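Local coordinates for protein phosphoribosylaminoimidazole-succinocarboxamide synthase (Pyrococcus horikoshii, PDB 4O7R) that catalyses the ATP-dependent joining of L-aspartate to a phosphoribosyl-aminoimidazole carboxylate, forming SAICAR in the de novo pathway of purine biosynthesis, at residues A[36-41]-A[211-216]; A[86-91]-A[144-149]; A[92-97]-A[113-118]; A[171-176]-A[196-201]. One frame throughout, in Å; residues are numbered along the deposited sequence.

Contact 1: residues A[36-41]-A[211-216]; sequences GTKKAR and DVFRFD. With U5P (uridine-5'-monophosphate), chain B; PO4 (phosphate ion), chain D.
K38 and the end of helix 211-214 illustrate how one lysine can serve both a ring and a helix terminus. CB points toward the helix, and with CG anti to the backbone N (chi1 -176°) and the chain extended from there on, the side chain runs past the ring of F213. K38 CG comes first, 3.6 Å from F213 CZ. CD follows over one face of the ring, and K38 CE comes 3.6 Å from F213 O. At the tip, NZ has three bonds to give. K38 NZ meets F213 O at 2.7 Å, only slightly tilted from the carbonyl plane, and R214 O at 3.0 Å, from well above that group's plane. The third bond, a salt bridge, takes K38 NZ to D216 OD1 at 2.8 Å from above the carboxylate. The ammonium also stands over the F213 face, K38 NZ lying 5.0 Å from the ring centroid in a cation-pi arrangement. A40 adds its CB at 3.6 Å from F213 CE1, and F42 and strand 30-33 pack against the same phenylalanine. R214 turns its guanidinium the other way, giving NE to the phosphate ion and NH1 to both that ion and O2' of uridine monophosphate; NH2 bonds D211 OD1. The helix thus offers carbonyls to the lysine and an arginine to the ligand site. F213 O, which also receives D216 N, belongs to the helix's closing turn, a Schellman motif with D216, at positive phi, as its C-prime residue.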
# COMPACT_ATOMS: atom_id res chain seq x y z
N GLY A 36 2.76 13.18 -15.38
CA GLY A 36 2.93 13.70 -16.74
C GLY A 36 2.26 15.03 -17.09
O GLY A 36 2.41 15.49 -18.22
N THR A 37 1.55 15.65 -16.15
CA THR A 37 0.83 16.91 -16.44
C THR A 37 1.71 18.17 -16.55
O THR A 37 1.32 19.15 -17.20
CB THR A 37 -0.32 17.18 -15.45
OG1 THR A 37 0.20 17.48 -14.16
CG2 THR A 37 -1.28 15.99 -15.37
N LYS A 38 2.87 18.15 -15.90
CA LYS A 38 3.83 19.24 -16.01
C LYS A 38 4.96 18.80 -16.95
O LYS A 38 5.52 17.73 -16.77
CB LYS A 38 4.37 19.58 -14.61
CG LYS A 38 5.32 20.77 -14.56
CD LYS A 38 5.51 21.28 -13.13
CE LYS A 38 6.30 22.58 -13.11
NZ LYS A 38 6.70 23.01 -11.73
N LYS A 39 5.28 19.62 -17.95
CA LYS A 39 6.30 19.29 -18.97
C LYS A 39 7.23 20.46 -19.28
O LYS A 39 6.78 21.59 -19.43
CB LYS A 39 5.65 18.83 -20.28
CG LYS A 39 4.99 17.46 -20.23
CD LYS A 39 4.33 17.13 -21.56
CE LYS A 39 3.19 16.15 -21.37
NZ LYS A 39 2.12 16.33 -22.39
N ALA A 40 8.52 20.17 -19.40
CA ALA A 40 9.53 21.13 -19.84
C ALA A 40 10.70 20.36 -20.42
O ALA A 40 10.83 19.16 -20.18
CB ALA A 40 9.99 22.00 -18.69
N ARG A 41 11.53 21.03 -21.20
CA ARG A 41 12.77 20.45 -21.69
C ARG A 41 13.93 21.22 -21.07
O ARG A 41 13.86 22.43 -20.90
CB ARG A 41 12.85 20.51 -23.21
CG ARG A 41 11.78 19.69 -23.91
CD ARG A 41 11.75 19.88 -25.42
NE ARG A 41 13.08 19.87 -26.03
CZ ARG A 41 13.76 18.77 -26.38
NH1 ARG A 41 13.25 17.56 -26.17
NH2 ARG A 41 14.96 18.88 -26.93
N ASP A 211 12.80 17.67 -7.70
CA ASP A 211 11.89 18.51 -6.87
C ASP A 211 12.03 20.01 -7.19
O ASP A 211 11.07 20.79 -7.07
CB ASP A 211 12.12 18.28 -5.38
CG ASP A 211 11.32 17.11 -4.83
OD1 ASP A 211 10.52 16.47 -5.56
OD2 ASP A 211 11.49 16.84 -3.63
N VAL A 212 13.23 20.41 -7.60
CA VAL A 212 13.50 21.76 -8.11
C VAL A 212 12.53 22.12 -9.25
O VAL A 212 11.93 23.21 -9.25
CB VAL A 212 14.98 21.88 -8.54
CG1 VAL A 212 15.29 23.24 -9.18
CG2 VAL A 212 15.88 21.64 -7.33
N PHE A 213 12.35 21.18 -10.18
CA PHE A 213 11.38 21.33 -11.27
C PHE A 213 9.95 21.14 -10.76
O PHE A 213 9.11 21.99 -10.96
CB PHE A 213 11.72 20.36 -12.41
CG PHE A 213 10.63 20.19 -13.45
CD1 PHE A 213 10.24 21.25 -14.27
CD2 PHE A 213 10.04 18.94 -13.66
CE1 PHE A 213 9.26 21.07 -15.25
CE2 PHE A 213 9.06 18.77 -14.62
CZ PHE A 213 8.67 19.83 -15.42
N ARG A 214 9.69 20.01 -10.10
CA ARG A 214 8.37 19.72 -9.53
C ARG A 214 7.78 20.97 -8.84
O ARG A 214 6.67 21.41 -9.18
CB ARG A 214 8.43 18.56 -8.53
CG ARG A 214 8.29 17.16 -9.11
CD ARG A 214 8.35 16.13 -7.98
NE ARG A 214 8.55 14.77 -8.47
CZ ARG A 214 9.66 14.03 -8.33
NH1 ARG A 214 9.67 12.81 -8.84
NH2 ARG A 214 10.75 14.48 -7.68
N PHE A 215 8.53 21.53 -7.89
CA PHE A 215 7.99 22.62 -7.06
C PHE A 215 8.61 24.00 -7.32
O PHE A 215 8.57 24.87 -6.45
CB PHE A 215 8.11 22.24 -5.57
CG PHE A 215 7.48 20.91 -5.22
CD1 PHE A 215 6.11 20.70 -5.37
CD2 PHE A 215 8.26 19.86 -4.73
CE1 PHE A 215 5.53 19.48 -5.05
CE2 PHE A 215 7.69 18.64 -4.41
CZ PHE A 215 6.32 18.45 -4.56
N ASP A 216 9.19 24.19 -8.51
CA ASP A 216 9.78 25.48 -8.93
C ASP A 216 10.67 26.07 -7.86
O ASP A 216 10.36 27.12 -7.30
CB ASP A 216 8.68 26.48 -9.31
CG ASP A 216 7.64 25.89 -10.25
OD1 ASP A 216 8.01 25.48 -11.36
OD2 ASP A 216 6.46 25.83 -9.88
N1 U5P B . 9.75 8.57 -8.25
C2 U5P B . 10.13 8.29 -9.60
N3 U5P B . 9.19 8.06 -10.54
C4 U5P B . 7.88 8.10 -10.20
C5 U5P B . 7.48 8.38 -8.88
C6 U5P B . 8.44 8.61 -7.91
O2 U5P B . 11.33 8.25 -9.92
O4 U5P B . 7.00 7.89 -11.06
C1' U5P B . 10.79 8.82 -7.23
C2' U5P B . 10.77 10.26 -6.74
O2' U5P B . 11.60 11.11 -7.54
C3' U5P B . 11.28 10.10 -5.32
C4' U5P B . 10.76 8.74 -4.85
O3' U5P B . 12.70 10.03 -5.35
O4' U5P B . 10.58 8.00 -6.06
C5' U5P B . 9.46 8.81 -4.03
O5' U5P B . 8.44 9.47 -4.79
P U5P B . 7.05 9.98 -4.18
O1P U5P B . 7.36 10.71 -2.92
O2P U5P B . 6.49 10.87 -5.28
O3P U5P B . 6.26 8.70 -3.98
P PO4 D . 6.46 12.67 -10.80
O1 PO4 D . 7.10 12.69 -12.18
O2 PO4 D . 7.27 11.67 -9.98
O3 PO4 D . 6.43 14.04 -10.15
O4 PO4 D . 5.00 12.24 -10.86

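Contact 2: residues A[86-91]-A[144-149]; sequences YPLEVV and DEIKKI. With U5P (uridine-5'-monophosphate), chain B.
Y86 and I149 form the tight part of this contact, where the outer end of an isoleucine is seated on an aromatic face. I149 CD1 stands 3.9 Å from the Y86 ring centroid and only 3° off the ring normal, a CH-pi contact aimed at the middle of the ring. The CG1 branch that carries this methyl lies anti to the carbonyl carbon (chi1 -71°), which leaves I149 CG2 on another bearing, 3.8 Å from V90 CG2. L88 joins through its CD1, 4.1 Å from I149 CD1 and 4.2 Å from I146 CD1. Toward the first turn of the segment the character changes from apolar to polar. Y86 OH donates to E145 OE2 at 2.5 Å, on the anti side of the carboxylate, whose plane is turned well away from that of the ring. K180 shares OE2 in a salt bridge and S142 bonds OE1, so the partly exposed carboxylate has three partners between its two oxygens and may be kept ionised by its lysine. Beyond it lies the solvent side, where exposed K148 and D144, one turn apart on the helix, form a long ion pair. On the opposite face of the strand V91 looks toward the nucleotide, its CG1 3.7 Å from C5' of uridine monophosphate. The axes of strand 88-91 and helix 144-149 approach to 11.5 Å, their directions 43° from parallel, with I186 and F178 also packing on I149. This is a helix-on-sheet layer in an alpha+beta arrangement: helix 143-166 covers one face of an antiparallel sheet, and the nucleotide lies on the other.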
# COMPACT_ATOMS: atom_id res chain seq x y z
N TYR A 86 9.50 -6.31 -14.63
CA TYR A 86 8.45 -6.40 -13.61
C TYR A 86 7.62 -5.14 -13.73
O TYR A 86 8.18 -4.07 -13.96
CB TYR A 86 9.05 -6.47 -12.21
CG TYR A 86 9.66 -7.80 -11.91
CD1 TYR A 86 8.85 -8.89 -11.55
CD2 TYR A 86 11.05 -8.01 -11.99
CE1 TYR A 86 9.39 -10.13 -11.26
CE2 TYR A 86 11.60 -9.25 -11.72
CZ TYR A 86 10.76 -10.31 -11.34
OH TYR A 86 11.28 -11.55 -11.05
N PRO A 87 6.29 -5.24 -13.59
CA PRO A 87 5.54 -3.98 -13.74
C PRO A 87 5.52 -3.20 -12.43
O PRO A 87 4.45 -2.91 -11.89
CB PRO A 87 4.13 -4.46 -14.13
CG PRO A 87 4.00 -5.82 -13.51
CD PRO A 87 5.40 -6.39 -13.34
N LEU A 88 6.71 -2.88 -11.91
CA LEU A 88 6.79 -2.22 -10.60
C LEU A 88 7.67 -0.99 -10.62
O LEU A 88 8.62 -0.90 -11.40
CB LEU A 88 7.34 -3.16 -9.52
CG LEU A 88 6.75 -4.56 -9.31
CD1 LEU A 88 7.79 -5.45 -8.64
CD2 LEU A 88 5.46 -4.50 -8.50
N GLU A 89 7.34 -0.05 -9.74
CA GLU A 89 8.27 0.95 -9.28
C GLU A 89 8.52 0.66 -7.80
O GLU A 89 7.58 0.52 -7.02
CB GLU A 89 7.71 2.34 -9.49
CG GLU A 89 7.67 2.71 -10.96
CD GLU A 89 6.70 3.84 -11.23
OE1 GLU A 89 6.75 4.38 -12.36
OE2 GLU A 89 5.87 4.17 -10.33
N VAL A 90 9.79 0.53 -7.44
CA VAL A 90 10.17 0.09 -6.10
C VAL A 90 10.82 1.28 -5.42
O VAL A 90 11.89 1.69 -5.83
CB VAL A 90 11.17 -1.09 -6.17
CG1 VAL A 90 11.49 -1.62 -4.78
CG2 VAL A 90 10.60 -2.21 -7.02
N VAL A 91 10.18 1.81 -4.39
CA VAL A 91 10.66 3.05 -3.77
C VAL A 91 11.30 2.79 -2.41
O VAL A 91 10.75 2.11 -1.54
CB VAL A 91 9.53 4.10 -3.68
CG1 VAL A 91 10.03 5.35 -2.96
CG2 VAL A 91 9.03 4.47 -5.07
N ASP A 144 8.77 -14.90 -3.20
CA ASP A 144 10.22 -15.06 -3.30
C ASP A 144 10.86 -14.04 -4.26
O ASP A 144 11.94 -13.49 -3.97
CB ASP A 144 10.52 -16.49 -3.75
CG ASP A 144 12.01 -16.77 -3.82
OD1 ASP A 144 12.67 -16.75 -2.75
OD2 ASP A 144 12.51 -17.03 -4.95
N GLU A 145 10.22 -13.78 -5.40
CA GLU A 145 10.65 -12.67 -6.28
C GLU A 145 10.61 -11.31 -5.55
O GLU A 145 11.55 -10.52 -5.66
CB GLU A 145 9.83 -12.62 -7.56
CG GLU A 145 10.18 -13.74 -8.52
CD GLU A 145 9.21 -13.83 -9.68
OE1 GLU A 145 8.12 -14.40 -9.50
OE2 GLU A 145 9.56 -13.35 -10.78
N ILE A 146 9.53 -11.08 -4.79
CA ILE A 146 9.31 -9.79 -4.12
C ILE A 146 10.36 -9.59 -3.04
O ILE A 146 11.00 -8.54 -2.97
CB ILE A 146 7.87 -9.70 -3.55
CG1 ILE A 146 6.87 -9.28 -4.63
CG2 ILE A 146 7.80 -8.74 -2.38
CD1 ILE A 146 7.11 -7.92 -5.25
N LYS A 147 10.54 -10.62 -2.21
CA LYS A 147 11.58 -10.63 -1.20
C LYS A 147 12.98 -10.35 -1.74
O LYS A 147 13.69 -9.50 -1.19
CB LYS A 147 11.50 -11.91 -0.35
CG LYS A 147 10.35 -11.78 0.65
CD LYS A 147 10.00 -13.04 1.42
CE LYS A 147 8.98 -12.70 2.49
NZ LYS A 147 8.81 -13.85 3.43
N LYS A 148 13.39 -11.02 -2.82
CA LYS A 148 14.70 -10.66 -3.40
C LYS A 148 14.77 -9.31 -4.14
O LYS A 148 15.83 -8.69 -4.16
CB LYS A 148 15.35 -11.79 -4.20
CG LYS A 148 14.55 -12.27 -5.37
CD LYS A 148 14.60 -13.80 -5.47
CE LYS A 148 16.01 -14.33 -5.70
NZ LYS A 148 16.11 -15.59 -4.92
N ILE A 149 13.66 -8.85 -4.73
CA ILE A 149 13.58 -7.47 -5.22
C ILE A 149 13.83 -6.46 -4.06
O ILE A 149 14.69 -5.57 -4.16
CB ILE A 149 12.23 -7.18 -5.95
CG1 ILE A 149 12.20 -7.91 -7.30
CG2 ILE A 149 11.96 -5.68 -6.09
CD1 ILE A 149 10.80 -8.14 -7.85
N1 U5P B . 9.75 8.57 -8.25
C2 U5P B . 10.13 8.29 -9.60
N3 U5P B . 9.19 8.06 -10.54
C4 U5P B . 7.88 8.10 -10.20
C5 U5P B . 7.48 8.38 -8.88
C6 U5P B . 8.44 8.61 -7.91
O2 U5P B . 11.33 8.25 -9.92
O4 U5P B . 7.00 7.89 -11.06
C1' U5P B . 10.79 8.82 -7.23
C2' U5P B . 10.77 10.26 -6.74
O2' U5P B . 11.60 11.11 -7.54
C3' U5P B . 11.28 10.10 -5.32
C4' U5P B . 10.76 8.74 -4.85
O3' U5P B . 12.70 10.03 -5.35
O4' U5P B . 10.58 8.00 -6.06
C5' U5P B . 9.46 8.81 -4.03
O5' U5P B . 8.44 9.47 -4.79
P U5P B . 7.05 9.98 -4.18
O1P U5P B . 7.36 10.71 -2.92
O2P U5P B . 6.49 10.87 -5.28
O3P U5P B . 6.26 8.70 -3.98

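Contact 3: residues A[92-97]-A[113-118]; sequences VRNVVA and PEPIVE. With U5P (uridine-5'-monophosphate), chain B.
R93 is the unusual member of this strand pair, because one guanidinium nitrogen serves both a carboxylate across the sheet and the phosphate of the bound nucleotide. Its NH1 donates to E118 OE1 at 2.8 Å in a salt bridge and also, at 3.2 Å, to O3P of uridine monophosphate, while NH2 bonds O1P at 2.6 Å. A bend at chi3 (76°) turns the arginine's end toward the ligand. E118 OE1 lies at the guanidinium edge, yet the two planes stand 67° apart, and the pairing is made through OE1, met from above the carboxylate plane. Y120 OH steadies that oxygen with a further bond. The backbone beneath is orthodox: R93 and I116 form an antiparallel hydrogen-bonded pair, with R93 N to I116 O at 2.7 Å and I116 N to R93 O at 2.9 Å. V92 and V117 make the adjoining non-hydrogen-bonded pair on the other face, their CG2 methyls 4.4 Å apart. Past R93 the strand turns a corner at N94, whose ND2 bonds L171 O and N157 OD1. Strand 169-180 flanks the far edge of strand 84-93, helix 143-166 packs on V92 and P115, and N132 of the second subunit bonds V117 O.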
# COMPACT_ATOMS: atom_id res chain seq x y z
N VAL A 92 12.50 3.32 -2.22
CA VAL A 92 13.18 3.17 -0.95
C VAL A 92 13.24 4.56 -0.31
O VAL A 92 13.60 5.53 -0.99
CB VAL A 92 14.57 2.50 -1.11
CG1 VAL A 92 15.23 2.20 0.25
CG2 VAL A 92 14.43 1.21 -1.89
N ARG A 93 12.84 4.65 0.96
CA ARG A 93 12.76 5.96 1.66
C ARG A 93 13.54 5.97 2.98
O ARG A 93 13.30 5.12 3.84
CB ARG A 93 11.28 6.36 1.87
CG ARG A 93 10.38 5.91 0.72
CD ARG A 93 8.94 6.42 0.84
NE ARG A 93 8.87 7.83 0.48
CZ ARG A 93 8.10 8.34 -0.47
NH1 ARG A 93 7.26 7.58 -1.19
NH2 ARG A 93 8.17 9.64 -0.71
N ASN A 94 14.50 6.88 3.10
CA ASN A 94 15.29 7.09 4.35
C ASN A 94 14.77 8.31 5.15
O ASN A 94 14.70 8.28 6.39
CB ASN A 94 16.77 7.30 4.03
CG ASN A 94 17.35 6.16 3.20
OD1 ASN A 94 17.34 5.01 3.64
ND2 ASN A 94 17.84 6.45 1.99
N VAL A 95 14.43 9.37 4.42
CA VAL A 95 13.93 10.63 4.99
C VAL A 95 12.52 10.91 4.45
O VAL A 95 12.23 10.65 3.28
CB VAL A 95 14.88 11.80 4.65
CG1 VAL A 95 14.32 13.13 5.16
CG2 VAL A 95 16.27 11.57 5.25
N VAL A 96 11.62 11.40 5.31
CA VAL A 96 10.23 11.67 4.89
C VAL A 96 10.21 12.84 3.89
O VAL A 96 10.80 13.90 4.14
CB VAL A 96 9.29 11.93 6.09
CG1 VAL A 96 7.91 12.40 5.62
CG2 VAL A 96 9.14 10.68 6.93
N ALA A 97 9.57 12.60 2.75
CA ALA A 97 9.42 13.60 1.68
C ALA A 97 8.31 13.18 0.74
O ALA A 97 7.83 12.05 0.83
CB ALA A 97 10.72 13.78 0.91
N PRO A 113 13.57 5.59 11.20
CA PRO A 113 14.41 4.73 12.06
C PRO A 113 15.05 3.58 11.28
O PRO A 113 16.08 3.05 11.70
CB PRO A 113 13.43 4.20 13.13
CG PRO A 113 12.06 4.38 12.56
CD PRO A 113 12.13 5.45 11.49
N GLU A 114 14.43 3.21 10.15
CA GLU A 114 15.02 2.29 9.19
C GLU A 114 14.41 2.56 7.79
O GLU A 114 13.35 3.16 7.71
CB GLU A 114 14.75 0.85 9.62
CG GLU A 114 13.28 0.48 9.67
CD GLU A 114 13.07 -0.88 10.28
OE1 GLU A 114 12.96 -0.94 11.53
OE2 GLU A 114 13.02 -1.89 9.52
N PRO A 115 15.06 2.07 6.71
CA PRO A 115 14.52 2.33 5.39
C PRO A 115 13.10 1.77 5.17
O PRO A 115 12.75 0.72 5.71
CB PRO A 115 15.55 1.67 4.46
CG PRO A 115 16.82 1.65 5.27
CD PRO A 115 16.33 1.32 6.64
N ILE A 116 12.27 2.52 4.44
CA ILE A 116 10.92 2.06 4.08
C ILE A 116 10.97 1.66 2.63
O ILE A 116 11.45 2.44 1.81
CB ILE A 116 9.86 3.17 4.25
CG1 ILE A 116 9.49 3.30 5.72
CG2 ILE A 116 8.60 2.85 3.45
CD1 ILE A 116 8.50 4.43 5.98
N VAL A 117 10.49 0.46 2.30
CA VAL A 117 10.35 0.06 0.89
C VAL A 117 8.87 0.11 0.51
O VAL A 117 8.03 -0.43 1.23
CB VAL A 117 10.98 -1.32 0.59
CG1 VAL A 117 10.96 -1.63 -0.89
CG2 VAL A 117 12.41 -1.37 1.06
N GLU A 118 8.57 0.79 -0.60
CA GLU A 118 7.22 0.79 -1.18
C GLU A 118 7.18 0.21 -2.58
O GLU A 118 8.09 0.42 -3.38
CB GLU A 118 6.61 2.20 -1.18
CG GLU A 118 6.72 2.88 0.17
CD GLU A 118 6.17 4.29 0.20
OE1 GLU A 118 6.24 5.01 -0.83
OE2 GLU A 118 5.66 4.67 1.28
N1 U5P B . 9.75 8.57 -8.25
C2 U5P B . 10.13 8.29 -9.60
N3 U5P B . 9.19 8.06 -10.54
C4 U5P B . 7.88 8.10 -10.20
C5 U5P B . 7.48 8.38 -8.88
C6 U5P B . 8.44 8.61 -7.91
O2 U5P B . 11.33 8.25 -9.92
O4 U5P B . 7.00 7.89 -11.06
C1' U5P B . 10.79 8.82 -7.23
C2' U5P B . 10.77 10.26 -6.74
O2' U5P B . 11.60 11.11 -7.54
C3' U5P B . 11.28 10.10 -5.32
C4' U5P B . 10.76 8.74 -4.85
O3' U5P B . 12.70 10.03 -5.35
O4' U5P B . 10.58 8.00 -6.06
C5' U5P B . 9.46 8.81 -4.03
O5' U5P B . 8.44 9.47 -4.79
P U5P B . 7.05 9.98 -4.18
O1P U5P B . 7.36 10.71 -2.92
O2P U5P B . 6.49 10.87 -5.28
O3P U5P B . 6.26 8.70 -3.98

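Contact 4: residues A[171-176]-A[196-201]. With U5P (uridine-5'-monophosphate), chain B.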
# COMPACT_ATOMS: atom_id res chain seq x y z
N LEU A 171 20.82 11.05 0.72
CA LEU A 171 19.86 10.29 -0.08
C LEU A 171 18.52 10.13 0.65
O LEU A 171 18.33 9.29 1.54
CB LEU A 171 20.42 8.91 -0.49
CG LEU A 171 19.55 8.02 -1.38
CD1 LEU A 171 19.35 8.59 -2.78
CD2 LEU A 171 20.19 6.65 -1.47
N VAL A 172 17.57 10.97 0.25
CA VAL A 172 16.27 11.05 0.91
C VAL A 172 15.39 9.83 0.57
O VAL A 172 14.95 9.09 1.47
CB VAL A 172 15.65 12.40 0.52
CG1 VAL A 172 14.16 12.51 0.85
CG2 VAL A 172 16.49 13.54 1.13
N ASP A 173 15.17 9.61 -0.73
CA ASP A 173 14.45 8.44 -1.24
C ASP A 173 14.87 8.25 -2.70
O ASP A 173 15.64 9.05 -3.23
CB ASP A 173 12.91 8.64 -1.13
CG ASP A 173 12.44 9.92 -1.80
OD1 ASP A 173 13.00 10.26 -2.85
OD2 ASP A 173 11.51 10.60 -1.29
N PHE A 174 14.36 7.21 -3.34
CA PHE A 174 14.65 6.99 -4.76
C PHE A 174 13.80 5.84 -5.28
O PHE A 174 13.38 4.99 -4.49
CB PHE A 174 16.15 6.70 -4.99
CG PHE A 174 16.64 5.42 -4.36
CD1 PHE A 174 16.65 4.24 -5.08
CD2 PHE A 174 17.11 5.41 -3.06
CE1 PHE A 174 17.10 3.06 -4.51
CE2 PHE A 174 17.59 4.23 -2.48
CZ PHE A 174 17.58 3.05 -3.21
N LYS A 175 13.57 5.81 -6.59
CA LYS A 175 12.77 4.77 -7.24
C LYS A 175 13.68 3.84 -8.08
O LYS A 175 14.59 4.33 -8.78
CB LYS A 175 11.68 5.41 -8.10
CG LYS A 175 10.72 4.45 -8.82
CD LYS A 175 11.20 4.03 -10.22
CE LYS A 175 11.27 5.22 -11.18
NZ LYS A 175 11.84 4.91 -12.54
N LEU A 176 13.44 2.53 -7.97
CA LEU A 176 14.10 1.51 -8.79
C LEU A 176 13.11 0.68 -9.61
O LEU A 176 11.96 0.49 -9.22
CB LEU A 176 14.90 0.52 -7.92
CG LEU A 176 16.05 1.01 -7.06
CD1 LEU A 176 16.63 -0.16 -6.26
CD2 LEU A 176 17.11 1.73 -7.90
N THR A 196 15.07 10.44 -10.56
CA THR A 196 14.45 9.28 -9.88
C THR A 196 14.92 9.07 -8.41
O THR A 196 14.61 8.06 -7.76
CB THR A 196 14.58 7.98 -10.72
OG1 THR A 196 15.96 7.67 -10.93
CG2 THR A 196 13.89 8.17 -12.09
N CYS A 197 15.65 10.07 -7.91
CA CYS A 197 16.08 10.13 -6.51
C CYS A 197 15.76 11.51 -5.98
O CYS A 197 15.69 12.47 -6.74
CB CYS A 197 17.59 9.94 -6.39
SG CYS A 197 18.29 8.49 -7.19
N ARG A 198 15.59 11.59 -4.67
CA ARG A 198 15.74 12.85 -3.97
C ARG A 198 17.14 12.94 -3.36
O ARG A 198 17.62 11.97 -2.73
CB ARG A 198 14.66 13.06 -2.89
CG ARG A 198 13.26 13.25 -3.45
CD ARG A 198 12.29 13.78 -2.41
NE ARG A 198 11.08 14.23 -3.08
CZ ARG A 198 10.02 13.47 -3.34
NH1 ARG A 198 9.97 12.20 -2.91
NH2 ARG A 198 8.98 13.98 -3.99
N PHE A 199 17.78 14.08 -3.59
CA PHE A 199 19.11 14.39 -3.07
C PHE A 199 19.06 15.71 -2.33
O PHE A 199 18.70 16.73 -2.91
CB PHE A 199 20.09 14.54 -4.23
CG PHE A 199 20.35 13.29 -5.00
CD1 PHE A 199 20.52 12.06 -4.35
CD2 PHE A 199 20.47 13.33 -6.39
CE1 PHE A 199 20.79 10.91 -5.08
CE2 PHE A 199 20.74 12.19 -7.12
CZ PHE A 199 20.89 10.97 -6.47
N TRP A 200 19.42 15.72 -1.05
CA TRP A 200 19.55 17.00 -0.33
C TRP A 200 20.99 17.31 -0.01
O TRP A 200 21.77 16.41 0.26
CB TRP A 200 18.74 17.02 0.95
CG TRP A 200 17.25 16.96 0.76
CD1 TRP A 200 16.53 17.01 -0.44
CD2 TRP A 200 16.23 16.88 1.81
NE1 TRP A 200 15.19 16.93 -0.21
CE2 TRP A 200 14.94 16.85 1.13
CE3 TRP A 200 16.27 16.81 3.20
CZ2 TRP A 200 13.74 16.77 1.83
CZ3 TRP A 200 15.05 16.71 3.89
CH2 TRP A 200 13.82 16.69 3.22
N ASP A 201 21.34 18.59 -0.06
CA ASP A 201 22.65 19.01 0.44
C ASP A 201 22.72 18.71 1.92
O ASP A 201 21.80 19.08 2.65
CB ASP A 201 22.92 20.50 0.22
CG ASP A 201 24.25 20.92 0.80
OD1 ASP A 201 25.26 20.39 0.31
OD2 ASP A 201 24.29 21.72 1.77
N1 U5P B . 9.75 8.57 -8.25
C2 U5P B . 10.13 8.29 -9.60
N3 U5P B . 9.19 8.06 -10.54
C4 U5P B . 7.88 8.10 -10.20
C5 U5P B . 7.48 8.38 -8.88
C6 U5P B . 8.44 8.61 -7.91
O2 U5P B . 11.33 8.25 -9.92
O4 U5P B . 7.00 7.89 -11.06
C1' U5P B . 10.79 8.82 -7.23
C2' U5P B . 10.77 10.26 -6.74
O2' U5P B . 11.60 11.11 -7.54
C3' U5P B . 11.28 10.10 -5.32
C4' U5P B . 10.76 8.74 -4.85
O3' U5P B . 12.70 10.03 -5.35
O4' U5P B . 10.58 8.00 -6.06
C5' U5P B . 9.46 8.81 -4.03
O5' U5P B . 8.44 9.47 -4.79
P U5P B . 7.05 9.98 -4.18
O1P U5P B . 7.36 10.71 -2.92
O2P U5P B . 6.49 10.87 -5.28
O3P U5P B . 6.26 8.70 -3.98
O HOH W 1 16.83 5.97 -8.75
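The ribose and phosphate of uridine monophosphate rest on this strand pair, in a pocket where D173 and R198 join each other and the ligand; a phosphoribosyl substrate would probably bind similarly. D173 OD1 accepts a hydrogen bond from the ribose O3' at 2.5 Å, while OD2 takes R198 NH1 at 2.7 Å on its syn side, in the guanidinium plane. The same NH1 reaches phosphate O1P at 3.0 Å. D211, salt-bridged to R198 NE, is a second-shell residue that probably helps fix the arginine's rotation. CB and CE of K175 and CB of T196 flank the base oxygen O2; the lysine's own ammonium pairs with D190 and E177. Backbone bonds stitch the strands, among them K175 N to T196 O at 2.7 Å, nearly along the C=O axis, and a water links K175 O with T196 OG1. Away from the ligand, V172 CG2 sits over the five-membered ring of W200, 3.5 Å from its centroid, while L171 CD1 lies 3.6 Å from F199 CE1. L171, F174 and F199 face helix 143-166. Bonds from V172 to N94 and F174 to V92 join strand 169-180 to strand 84-93; strand 197-201 lines its other edge.

Following the chain from the N terminus, strand 38-41 opens contact 1, which closes only near the C terminus at helix 211-214; the other three contacts all fall within this long loop. Strand 84-93 then opens contact 2 and, without a break, contact 3. The latter closes first, at strand 111-121, and so sits within contact 2, which ends on helix 143-166. Contact 4 follows in series, joining strands 169-180 and 197-201. No contacts cross. Contacts 3 and 4 lie within one sheet, and contact 2 joins a helix to it; backbone bonds run from V91 to E118, V90 to L176 and N94 to V172. Contact 1 joins them through the D211-R198 salt bridge, and all four touch uridine monophosphate.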